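TRNA nucleotidyl transferase-related protein (Thermotoga maritima, PDB 3H38) probably adds C and A nucleotides from CTP and ATP to the 3' end of tRNA, acting as a class II CCA-adding enzyme with magnesium. Local coordinates at residues L10-V15 against F43-L48; N53-D57 against L96-I100; N63-A68 against F85-S89; K72-K78 against L90-G94. All coordinates share one frame; numbering follows the deposited sequence.

In the fold
All four contacts lie in the nucleotidyltransferase part near the start of this chain, which is itself the C-terminal portion of a longer protein. Contact 1 comes first along the chain and pairs two helices; its centre is about 14 Å from that of contact 2, which it touches through Asp46 and Asn53. Contacts 3 and 4 are nested inside the loop that contact 2 closes; their segments alternate along the chain, and both use strand 87-92. Contacts 2, 3 and 4 all reach one mixed sheet, in which strands 56-60, 97-102, 87-92 and 77-80 are successive neighbours. This half of the sheet runs from the magnesium-binding aspartates of contact 2 to the edge hairpin of contact 4.

Contact 1: L10-V15 against F43-L48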
# COMPACT_ATOMS: atom_id res chain seq x y z
N LEU A 10 26.39 -12.88 -14.90
CA LEU A 10 25.41 -12.74 -13.85
C LEU A 10 24.01 -13.00 -14.36
O LEU A 10 23.25 -13.61 -13.69
CB LEU A 10 25.54 -11.35 -13.27
CG LEU A 10 25.14 -10.96 -11.86
CD1 LEU A 10 24.18 -9.87 -11.80
CD2 LEU A 10 24.74 -12.09 -11.01
N LEU A 11 23.68 -12.56 -15.55
CA LEU A 11 22.35 -12.78 -16.11
C LEU A 11 22.11 -14.26 -16.37
O LEU A 11 21.05 -14.80 -16.03
CB LEU A 11 22.18 -12.02 -17.43
CG LEU A 11 21.91 -10.51 -17.45
CD1 LEU A 11 22.25 -9.96 -18.81
CD2 LEU A 11 20.45 -10.16 -17.08
N VAL A 12 23.09 -14.93 -16.99
CA VAL A 12 22.92 -16.34 -17.33
C VAL A 12 22.83 -17.15 -16.04
O VAL A 12 22.07 -18.12 -15.95
CB VAL A 12 24.00 -16.89 -18.32
CG1 VAL A 12 24.54 -15.77 -19.19
CG2 VAL A 12 25.12 -17.58 -17.59
N GLU A 13 23.59 -16.73 -15.03
CA GLU A 13 23.49 -17.37 -13.73
C GLU A 13 22.10 -17.18 -13.12
O GLU A 13 21.41 -18.15 -12.81
CB GLU A 13 24.57 -16.87 -12.77
CG GLU A 13 24.69 -17.78 -11.56
CD GLU A 13 25.10 -17.08 -10.26
OE1 GLU A 13 25.99 -16.20 -10.30
OE2 GLU A 13 24.53 -17.43 -9.20
N ARG A 14 21.64 -15.96 -12.95
CA ARG A 14 20.43 -15.72 -12.22
C ARG A 14 19.11 -15.80 -12.94
O ARG A 14 18.12 -16.03 -12.33
CB ARG A 14 20.55 -14.39 -11.54
CG ARG A 14 21.85 -14.21 -10.87
CD ARG A 14 21.64 -13.53 -9.58
NE ARG A 14 22.55 -13.99 -8.56
CZ ARG A 14 23.31 -13.19 -7.83
NH1 ARG A 14 23.25 -11.88 -8.02
NH2 ARG A 14 24.12 -13.68 -6.92
N VAL A 15 19.08 -15.60 -14.23
CA VAL A 15 17.80 -15.49 -14.94
C VAL A 15 17.38 -16.80 -15.62
O VAL A 15 18.21 -17.52 -16.21
CB VAL A 15 17.82 -14.30 -15.96
CG1 VAL A 15 16.39 -13.90 -16.41
CG2 VAL A 15 18.54 -13.09 -15.34
N PHE A 43 13.92 -4.51 -12.09
CA PHE A 43 14.49 -5.76 -12.57
C PHE A 43 16.02 -5.77 -12.52
O PHE A 43 16.64 -6.80 -12.24
CB PHE A 43 14.04 -6.08 -13.99
CG PHE A 43 14.77 -7.25 -14.56
CD1 PHE A 43 14.26 -8.53 -14.40
CD2 PHE A 43 15.99 -7.07 -15.20
CE1 PHE A 43 14.95 -9.65 -14.91
CE2 PHE A 43 16.70 -8.17 -15.70
CZ PHE A 43 16.18 -9.46 -15.56
N VAL A 44 16.64 -4.65 -12.84
CA VAL A 44 18.09 -4.61 -12.85
C VAL A 44 18.66 -4.51 -11.42
O VAL A 44 19.65 -5.16 -11.07
CB VAL A 44 18.60 -3.45 -13.74
CG1 VAL A 44 20.10 -3.26 -13.57
CG2 VAL A 44 18.24 -3.73 -15.19
N ARG A 45 18.04 -3.65 -10.61
CA ARG A 45 18.29 -3.58 -9.18
C ARG A 45 18.22 -4.99 -8.57
O ARG A 45 19.17 -5.46 -7.93
CB ARG A 45 17.21 -2.71 -8.55
CG ARG A 45 17.38 -2.41 -7.05
CD ARG A 45 16.03 -1.86 -6.52
NE ARG A 45 14.95 -2.84 -6.71
CZ ARG A 45 13.70 -2.53 -7.04
NH1 ARG A 45 13.33 -1.25 -7.21
NH2 ARG A 45 12.81 -3.50 -7.21
N ASP A 46 17.08 -5.65 -8.81
CA ASP A 46 16.81 -6.96 -8.26
C ASP A 46 17.84 -7.99 -8.71
O ASP A 46 18.37 -8.75 -7.89
CB ASP A 46 15.37 -7.37 -8.57
CG ASP A 46 14.33 -6.47 -7.85
OD1 ASP A 46 14.69 -5.84 -6.83
OD2 ASP A 46 13.16 -6.37 -8.29
N LEU A 47 18.18 -7.99 -9.99
CA LEU A 47 19.23 -8.89 -10.50
C LEU A 47 20.50 -8.75 -9.68
O LEU A 47 21.07 -9.74 -9.21
CB LEU A 47 19.52 -8.66 -12.00
CG LEU A 47 20.67 -9.48 -12.60
CD1 LEU A 47 20.30 -10.95 -12.67
CD2 LEU A 47 21.05 -8.99 -13.98
N LEU A 48 20.96 -7.51 -9.50
CA LEU A 48 22.23 -7.27 -8.83
C LEU A 48 22.16 -7.62 -7.33
O LEU A 48 23.14 -8.08 -6.75
CB LEU A 48 22.68 -5.82 -9.04
CG LEU A 48 23.02 -5.42 -10.50
CD1 LEU A 48 23.24 -3.94 -10.63
CD2 LEU A 48 24.26 -6.17 -11.03
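Leu47 projects from helix 42-49 into a pocket formed by Leu10, Leu11, Arg14 and Val15. Its CG is anti to the backbone N (chi1 176°), which carries the branch toward helix 8-14, and each methyl has its own partners. CD2 meets Leu11 CD2 at 3.4 Å, the two side chains crossing at about a right angle, while CD1 sits 3.6 Å from Arg14 CB and 3.8 Å from Val15 CG2. Leu10 comes tip to tip with Leu47, its CD1 3.6 Å from Leu47 CG, and that methyl also reaches Leu48 CD2. Replacing Leu47 with an alanine would probably leave a gap between the helices and strip Leu11 and Val15 of their main partner here. Above this apolar layer, the poorly ordered Arg14 donates from NH1 to Leu47 O (3.3 Å), arriving nearly along the C=O axis. Phe43 meets Leu11 CD2 at its ring edge and is backed by Phe23 in an edge-to-face pair. The helix segments cross at 80° with axes 11.0 Å apart, a distance bridged by leucine and valine side chains. The Gly-Gly-x-x-Arg-Asp signature of this nucleotidyltransferase family runs into helix 42-49, bringing Arg45, which binds CTP and ATP in nucleotide-bound structures.

Contact 2: N53-D57 against L96-I100; sequences NLDID and LRIDI
The carboxylates of Asp57 and Asp99 stand on the same side of two neighbouring parallel strands, their planes 63° apart, with Asp57 OD1 meeting Asp99 CB at 4.0 Å. One face of the Arg97 guanidinium carries Asp99 OD1, 3.3 Å above the plane, so the two attract as charges while no N-H points at the oxygen. The firmer hold on OD1 is the hydrogen bond from Ser89 OG. This is the metal site of the nucleotidyltransferase fold: an Asp-x-Asp pair, Asp55 and Asp57, joined by a third aspartate from the next strand. All three bind magnesium in other structures of this protein, though no metal is bound in this chain. Asp57 OD1 and Asp99 OD2 are 4.8 Å apart, and short acidic side chains suit a place where carboxylates gather to bind magnesium.

Between the paired aspartates, Ile56 turns to the other face of the sheet, laying CG1 against Ile98 CA (3.6 Å) and CD1 tightly on Ile98 CG1 (3.2 Å), while Leu22, Phe23 and Leu26 of helix 17-32 cover it. A serine in place of Ile56 would probably open a gap beneath that helix and leave Ile98 without the methyl that packs on its branches. The backbone helps set the register: Asp99 also bonds with Ile58, and Asp99 N donates to Ile56 O at 3.2 Å, with an N-H...O angle of 164°.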
# COMPACT_ATOMS: atom_id res chain seq x y z
N ASN A 53 12.81 -11.49 -9.64
CA ASN A 53 11.98 -10.40 -10.16
C ASN A 53 11.52 -10.81 -11.54
O ASN A 53 12.29 -10.71 -12.48
CB ASN A 53 12.76 -9.09 -10.27
CG ASN A 53 11.96 -8.00 -10.99
OD1 ASN A 53 11.18 -8.28 -11.90
ND2 ASN A 53 12.14 -6.75 -10.57
N LEU A 54 10.28 -11.25 -11.67
CA LEU A 54 9.92 -12.01 -12.86
C LEU A 54 9.61 -11.18 -14.08
O LEU A 54 9.93 -11.58 -15.20
CB LEU A 54 8.76 -12.96 -12.56
CG LEU A 54 9.15 -13.99 -11.50
CD1 LEU A 54 8.55 -13.62 -10.14
CD2 LEU A 54 8.71 -15.36 -11.95
N ASP A 55 8.99 -10.03 -13.86
CA ASP A 55 8.40 -9.28 -14.95
C ASP A 55 9.45 -8.66 -15.88
O ASP A 55 10.62 -8.49 -15.51
CB ASP A 55 7.46 -8.22 -14.39
CG ASP A 55 8.18 -7.23 -13.52
OD1 ASP A 55 7.63 -6.86 -12.46
OD2 ASP A 55 9.30 -6.82 -13.92
N ILE A 56 9.02 -8.32 -17.09
CA ILE A 56 9.95 -7.79 -18.08
C ILE A 56 9.54 -6.38 -18.56
O ILE A 56 8.44 -6.16 -19.06
CB ILE A 56 10.14 -8.77 -19.24
CG1 ILE A 56 9.25 -8.41 -20.42
CG2 ILE A 56 9.87 -10.22 -18.78
CD1 ILE A 56 9.57 -9.23 -21.63
N ASP A 57 10.46 -5.44 -18.38
CA ASP A 57 10.17 -4.03 -18.57
C ASP A 57 11.14 -3.45 -19.59
O ASP A 57 12.31 -3.21 -19.25
CB ASP A 57 10.33 -3.31 -17.22
CG ASP A 57 9.50 -2.05 -17.13
OD1 ASP A 57 9.17 -1.48 -18.19
OD2 ASP A 57 9.16 -1.63 -16.00
N LEU A 96 3.60 -14.99 -19.88
CA LEU A 96 4.28 -13.77 -19.46
C LEU A 96 4.01 -12.58 -20.38
O LEU A 96 3.61 -12.75 -21.54
CB LEU A 96 5.78 -14.01 -19.29
CG LEU A 96 6.35 -13.53 -17.95
CD1 LEU A 96 7.79 -13.98 -17.77
CD2 LEU A 96 6.21 -12.02 -17.76
N ARG A 97 4.23 -11.38 -19.86
CA ARG A 97 3.83 -10.16 -20.55
C ARG A 97 4.94 -9.10 -20.64
O ARG A 97 5.56 -8.73 -19.63
CB ARG A 97 2.56 -9.60 -19.91
CG ARG A 97 2.79 -8.65 -18.75
CD ARG A 97 2.34 -7.25 -19.10
NE ARG A 97 1.90 -6.54 -17.90
CZ ARG A 97 1.06 -5.51 -17.90
NH1 ARG A 97 0.56 -5.07 -19.05
NH2 ARG A 97 0.71 -4.93 -16.77
N ILE A 98 5.15 -8.61 -21.85
CA ILE A 98 6.20 -7.65 -22.15
C ILE A 98 5.69 -6.22 -22.13
O ILE A 98 4.81 -5.86 -22.91
CB ILE A 98 6.77 -7.93 -23.56
CG1 ILE A 98 7.09 -9.42 -23.69
CG2 ILE A 98 7.99 -7.07 -23.83
CD1 ILE A 98 7.32 -9.89 -25.12
N ASP A 99 6.22 -5.41 -21.22
CA ASP A 99 5.97 -3.97 -21.25
C ASP A 99 7.00 -3.35 -22.19
O ASP A 99 8.16 -3.78 -22.25
CB ASP A 99 6.11 -3.38 -19.85
CG ASP A 99 4.97 -3.80 -18.91
OD1 ASP A 99 3.79 -3.77 -19.34
OD2 ASP A 99 5.25 -4.15 -17.73
N ILE A 100 6.58 -2.36 -22.96
CA ILE A 100 7.48 -1.72 -23.90
C ILE A 100 7.21 -0.24 -23.93
O ILE A 100 6.09 0.17 -24.25
CB ILE A 100 7.29 -2.23 -25.33
CG1 ILE A 100 6.92 -3.71 -25.33
CG2 ILE A 100 8.56 -2.00 -26.14
CD1 ILE A 100 7.00 -4.33 -26.71

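Contact 3: N63-A68 against F85-S89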
# COMPACT_ATOMS: atom_id res chain seq x y z
N ASN A 63 10.33 4.11 -31.71
CA ASN A 63 8.88 4.08 -31.56
C ASN A 63 8.40 2.77 -30.92
O ASN A 63 8.51 1.70 -31.52
CB ASN A 63 8.22 4.31 -32.93
CG ASN A 63 6.70 4.36 -32.87
OD1 ASN A 63 6.09 5.40 -33.16
ND2 ASN A 63 6.07 3.23 -32.50
N ALA A 64 7.87 2.86 -29.71
CA ALA A 64 7.42 1.69 -28.95
C ALA A 64 6.46 0.80 -29.74
O ALA A 64 6.63 -0.43 -29.78
CB ALA A 64 6.79 2.13 -27.62
N LEU A 65 5.48 1.41 -30.39
CA LEU A 65 4.53 0.65 -31.21
C LEU A 65 5.14 -0.08 -32.38
O LEU A 65 4.91 -1.24 -32.54
CB LEU A 65 3.39 1.51 -31.68
CG LEU A 65 2.52 2.13 -30.61
CD1 LEU A 65 1.11 1.73 -30.85
CD2 LEU A 65 2.94 1.71 -29.25
N GLU A 66 5.92 0.60 -33.20
CA GLU A 66 6.65 -0.09 -34.22
C GLU A 66 7.22 -1.36 -33.68
O GLU A 66 7.13 -2.38 -34.30
CB GLU A 66 7.85 0.69 -34.67
CG GLU A 66 7.60 1.91 -35.43
CD GLU A 66 8.80 2.31 -36.18
OE1 GLU A 66 9.18 3.48 -36.14
OE2 GLU A 66 9.39 1.44 -36.83
N PHE A 67 7.90 -1.25 -32.56
CA PHE A 67 8.67 -2.35 -31.99
C PHE A 67 7.74 -3.45 -31.48
O PHE A 67 7.93 -4.62 -31.77
CB PHE A 67 9.55 -1.84 -30.85
CG PHE A 67 10.45 -2.87 -30.29
CD1 PHE A 67 11.74 -3.01 -30.77
CD2 PHE A 67 10.01 -3.74 -29.31
CE1 PHE A 67 12.59 -3.98 -30.27
CE2 PHE A 67 10.86 -4.73 -28.79
CZ PHE A 67 12.15 -4.85 -29.27
N ALA A 68 6.74 -3.07 -30.70
CA ALA A 68 5.77 -4.04 -30.22
C ALA A 68 5.13 -4.77 -31.41
O ALA A 68 5.00 -5.99 -31.38
CB ALA A 68 4.72 -3.36 -29.36
N PHE A 85 2.61 8.20 -23.07
CA PHE A 85 3.01 8.83 -24.30
C PHE A 85 3.37 7.84 -25.39
O PHE A 85 2.89 7.99 -26.49
CB PHE A 85 4.12 9.86 -24.03
CG PHE A 85 5.10 10.03 -25.14
CD1 PHE A 85 4.74 10.61 -26.33
CD2 PHE A 85 6.41 9.64 -24.98
CE1 PHE A 85 5.66 10.77 -27.33
CE2 PHE A 85 7.33 9.78 -25.98
CZ PHE A 85 6.96 10.34 -27.15
N MET A 86 4.14 6.81 -25.10
CA MET A 86 4.40 5.72 -26.03
C MET A 86 4.61 4.40 -25.30
O MET A 86 5.73 4.02 -24.99
CB MET A 86 5.63 6.01 -26.88
CG MET A 86 5.46 7.15 -27.84
SD MET A 86 6.17 6.73 -29.43
CE MET A 86 5.27 5.22 -29.78
N THR A 87 3.52 3.70 -25.03
CA THR A 87 3.57 2.59 -24.12
C THR A 87 2.71 1.46 -24.66
O THR A 87 1.60 1.67 -25.15
CB THR A 87 3.11 3.03 -22.72
OG1 THR A 87 4.18 3.74 -22.08
CG2 THR A 87 2.75 1.83 -21.87
N ALA A 88 3.25 0.26 -24.58
CA ALA A 88 2.55 -0.89 -25.10
C ALA A 88 2.87 -2.04 -24.20
O ALA A 88 3.84 -1.99 -23.45
CB ALA A 88 3.00 -1.18 -26.53
N SER A 89 2.04 -3.07 -24.26
CA SER A 89 2.31 -4.32 -23.57
C SER A 89 1.95 -5.50 -24.46
O SER A 89 0.85 -5.55 -25.00
CB SER A 89 1.54 -4.36 -22.25
OG SER A 89 1.94 -3.28 -21.42
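Met86 reaches from just before strand 87-92 across to the first turn of helix 64-72 and has the largest share of the contact of any residue. CB begins the approach 4.1 Å from Ala64 CB. CG turns back over the centre of the Phe85 ring, although that ring is poorly ordered. The chain then bends at chi2 (-137°) and again at chi3 (56°), which swings SD and CE toward the helix. CE ends 3.5 Å from Asn63 CG, the two side chains crossing at about a right angle, and lies 4.2 Å from Leu65 CG. A flexible, unbranched thioether suits this place, since it can bend to lay its methyl over the helix start, where Asn63 holds the N-cap position that asparagine often takes. Ala64 CB touches Met86 O at 3.4 Å, and that carbonyl also accepts from Arg104.

Further along, small residues let the two elements come close: Ala88 CB meets Ala68 CB at 4.0 Å and Leu65 CD2 at the same distance, while Ile100 of the adjoining strand packs on Ala68. The axes of segments 64-68 and 87-89 run 8.0 Å apart and 19° from parallel, an alpha/beta layer in which the helix linking strands 56-60 and 77-80 lies against the head-domain sheet. Helix and strand share no hydrogen bond here; their contact rests on methyl and thioether surfaces, and so on shape and burial more than direction.

Contact 4: K72-K78 against L90-G94; sequences KRFLPGK and LFLKG
Gly77 and Lys78 pair with Leu92 and Phe91 in the antiparallel hairpin at the edge of the mixed sheet, where strand 77-80 is outermost. Gly77 and Leu92 form a non-hydrogen-bonded pair with their CA atoms 4.1 Å apart. Gly77 CA lies 3.0 Å from Phe91 O, and any CB would collide with that oxygen, so glycine suits the spot. Next to it, Lys78 and Phe91 are a hydrogen-bonded pair: Lys78 N donates to Phe91 O at 2.7 Å, and Phe91 N donates back to Lys78 O at 2.8 Å. Their side chains run side by side: Lys78 CG lies 4.1 Å from Phe91 CD2, and the chain beyond it extends alongside the ring, its distant NZ at most weakly attracted.

The other face is aliphatic. Leu92 CD2 meets Leu75 CB at 3.9 Å, and both also touch Ile98, while helix 17-32 covers Leu75. Leu90 CG, anti to its own N (chi1 -167°), heads toward residues 72-78, and chi2 (40°) turns CD2 to Lys72 CA (3.6 Å) and CD1 to Lys78 O (3.5 Å). This is a beta hairpin at the sheet edge of the nucleotidyltransferase head domain, with Lys78 and Phe91 on one face and leucines on the helix-covered one.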
# COMPACT_ATOMS: atom_id res chain seq x y z
N LYS A 72 5.48 -8.59 -32.15
CA LYS A 72 4.29 -9.39 -32.10
C LYS A 72 4.27 -10.48 -33.12
O LYS A 72 3.75 -11.53 -32.86
CB LYS A 72 3.03 -8.55 -32.26
CG LYS A 72 1.79 -9.26 -31.79
CD LYS A 72 0.69 -9.24 -32.79
CE LYS A 72 -0.50 -10.00 -32.29
NZ LYS A 72 -1.73 -9.18 -32.18
N ARG A 73 4.82 -10.25 -34.30
CA ARG A 73 4.75 -11.26 -35.32
C ARG A 73 5.75 -12.36 -35.22
O ARG A 73 5.86 -13.17 -36.11
CB ARG A 73 4.84 -10.66 -36.70
CG ARG A 73 5.82 -9.63 -36.91
CD ARG A 73 6.10 -9.57 -38.36
NE ARG A 73 6.16 -8.21 -38.84
CZ ARG A 73 7.04 -7.77 -39.73
NH1 ARG A 73 7.92 -8.59 -40.24
NH2 ARG A 73 7.02 -6.51 -40.10
N PHE A 74 6.47 -12.40 -34.12
CA PHE A 74 7.43 -13.47 -33.91
C PHE A 74 7.19 -14.03 -32.53
O PHE A 74 7.64 -15.12 -32.20
CB PHE A 74 8.86 -12.97 -34.09
CG PHE A 74 9.09 -12.29 -35.41
CD1 PHE A 74 8.82 -10.94 -35.56
CD2 PHE A 74 9.53 -13.00 -36.50
CE1 PHE A 74 9.02 -10.31 -36.78
CE2 PHE A 74 9.72 -12.38 -37.72
CZ PHE A 74 9.46 -11.03 -37.86
N LEU A 75 6.44 -13.25 -31.75
CA LEU A 75 6.02 -13.65 -30.41
C LEU A 75 4.51 -13.57 -30.33
O LEU A 75 3.97 -12.54 -29.93
CB LEU A 75 6.62 -12.71 -29.37
CG LEU A 75 8.14 -12.57 -29.37
CD1 LEU A 75 8.55 -11.64 -28.25
CD2 LEU A 75 8.79 -13.93 -29.22
N PRO A 76 3.83 -14.66 -30.70
CA PRO A 76 2.37 -14.68 -30.74
C PRO A 76 1.75 -14.31 -29.40
O PRO A 76 1.88 -15.05 -28.42
CB PRO A 76 2.05 -16.14 -31.10
CG PRO A 76 3.29 -16.63 -31.80
CD PRO A 76 4.42 -15.95 -31.10
N GLY A 77 1.08 -13.17 -29.36
CA GLY A 77 0.43 -12.70 -28.16
C GLY A 77 -0.54 -11.57 -28.44
O GLY A 77 -0.75 -11.18 -29.59
N LYS A 78 -1.13 -11.02 -27.39
CA LYS A 78 -2.08 -9.94 -27.54
C LYS A 78 -1.47 -8.60 -27.26
O LYS A 78 -0.85 -8.38 -26.25
CB LYS A 78 -3.28 -10.18 -26.65
CG LYS A 78 -3.77 -9.01 -25.90
CD LYS A 78 -4.68 -9.50 -24.82
CE LYS A 78 -5.68 -8.45 -24.41
NZ LYS A 78 -6.03 -8.62 -23.00
N LEU A 90 2.85 -6.45 -24.60
CA LEU A 90 2.54 -7.62 -25.36
C LEU A 90 2.32 -8.74 -24.39
O LEU A 90 3.19 -9.09 -23.61
CB LEU A 90 3.63 -7.97 -26.36
CG LEU A 90 3.40 -8.98 -27.47
CD1 LEU A 90 2.07 -8.89 -28.09
CD2 LEU A 90 4.41 -8.83 -28.51
N PHE A 91 1.13 -9.28 -24.43
CA PHE A 91 0.76 -10.40 -23.58
C PHE A 91 0.92 -11.70 -24.33
O PHE A 91 0.12 -12.02 -25.21
CB PHE A 91 -0.70 -10.26 -23.13
CG PHE A 91 -0.96 -9.05 -22.29
CD1 PHE A 91 -0.86 -9.13 -20.91
CD2 PHE A 91 -1.30 -7.84 -22.87
CE1 PHE A 91 -1.10 -8.01 -20.12
CE2 PHE A 91 -1.54 -6.73 -22.09
CZ PHE A 91 -1.43 -6.81 -20.71
N LEU A 92 1.96 -12.46 -23.99
CA LEU A 92 2.24 -13.72 -24.67
C LEU A 92 1.35 -14.84 -24.15
O LEU A 92 1.16 -15.00 -22.94
CB LEU A 92 3.70 -14.09 -24.47
CG LEU A 92 4.61 -12.91 -24.75
CD1 LEU A 92 6.04 -13.30 -24.48
CD2 LEU A 92 4.41 -12.43 -26.19
N LYS A 93 0.82 -15.64 -25.08
CA LYS A 93 -0.05 -16.75 -24.73
C LYS A 93 0.62 -17.70 -23.73
O LYS A 93 -0.05 -18.29 -22.87
CB LYS A 93 -0.47 -17.50 -25.99
CG LYS A 93 -1.23 -16.63 -26.98
CD LYS A 93 -2.51 -16.08 -26.36
CE LYS A 93 -3.44 -17.21 -25.92
NZ LYS A 93 -4.80 -16.72 -25.58
N GLY A 94 1.94 -17.84 -23.84
CA GLY A 94 2.71 -18.67 -22.93
C GLY A 94 2.52 -18.26 -21.48
O GLY A 94 2.84 -19.02 -20.57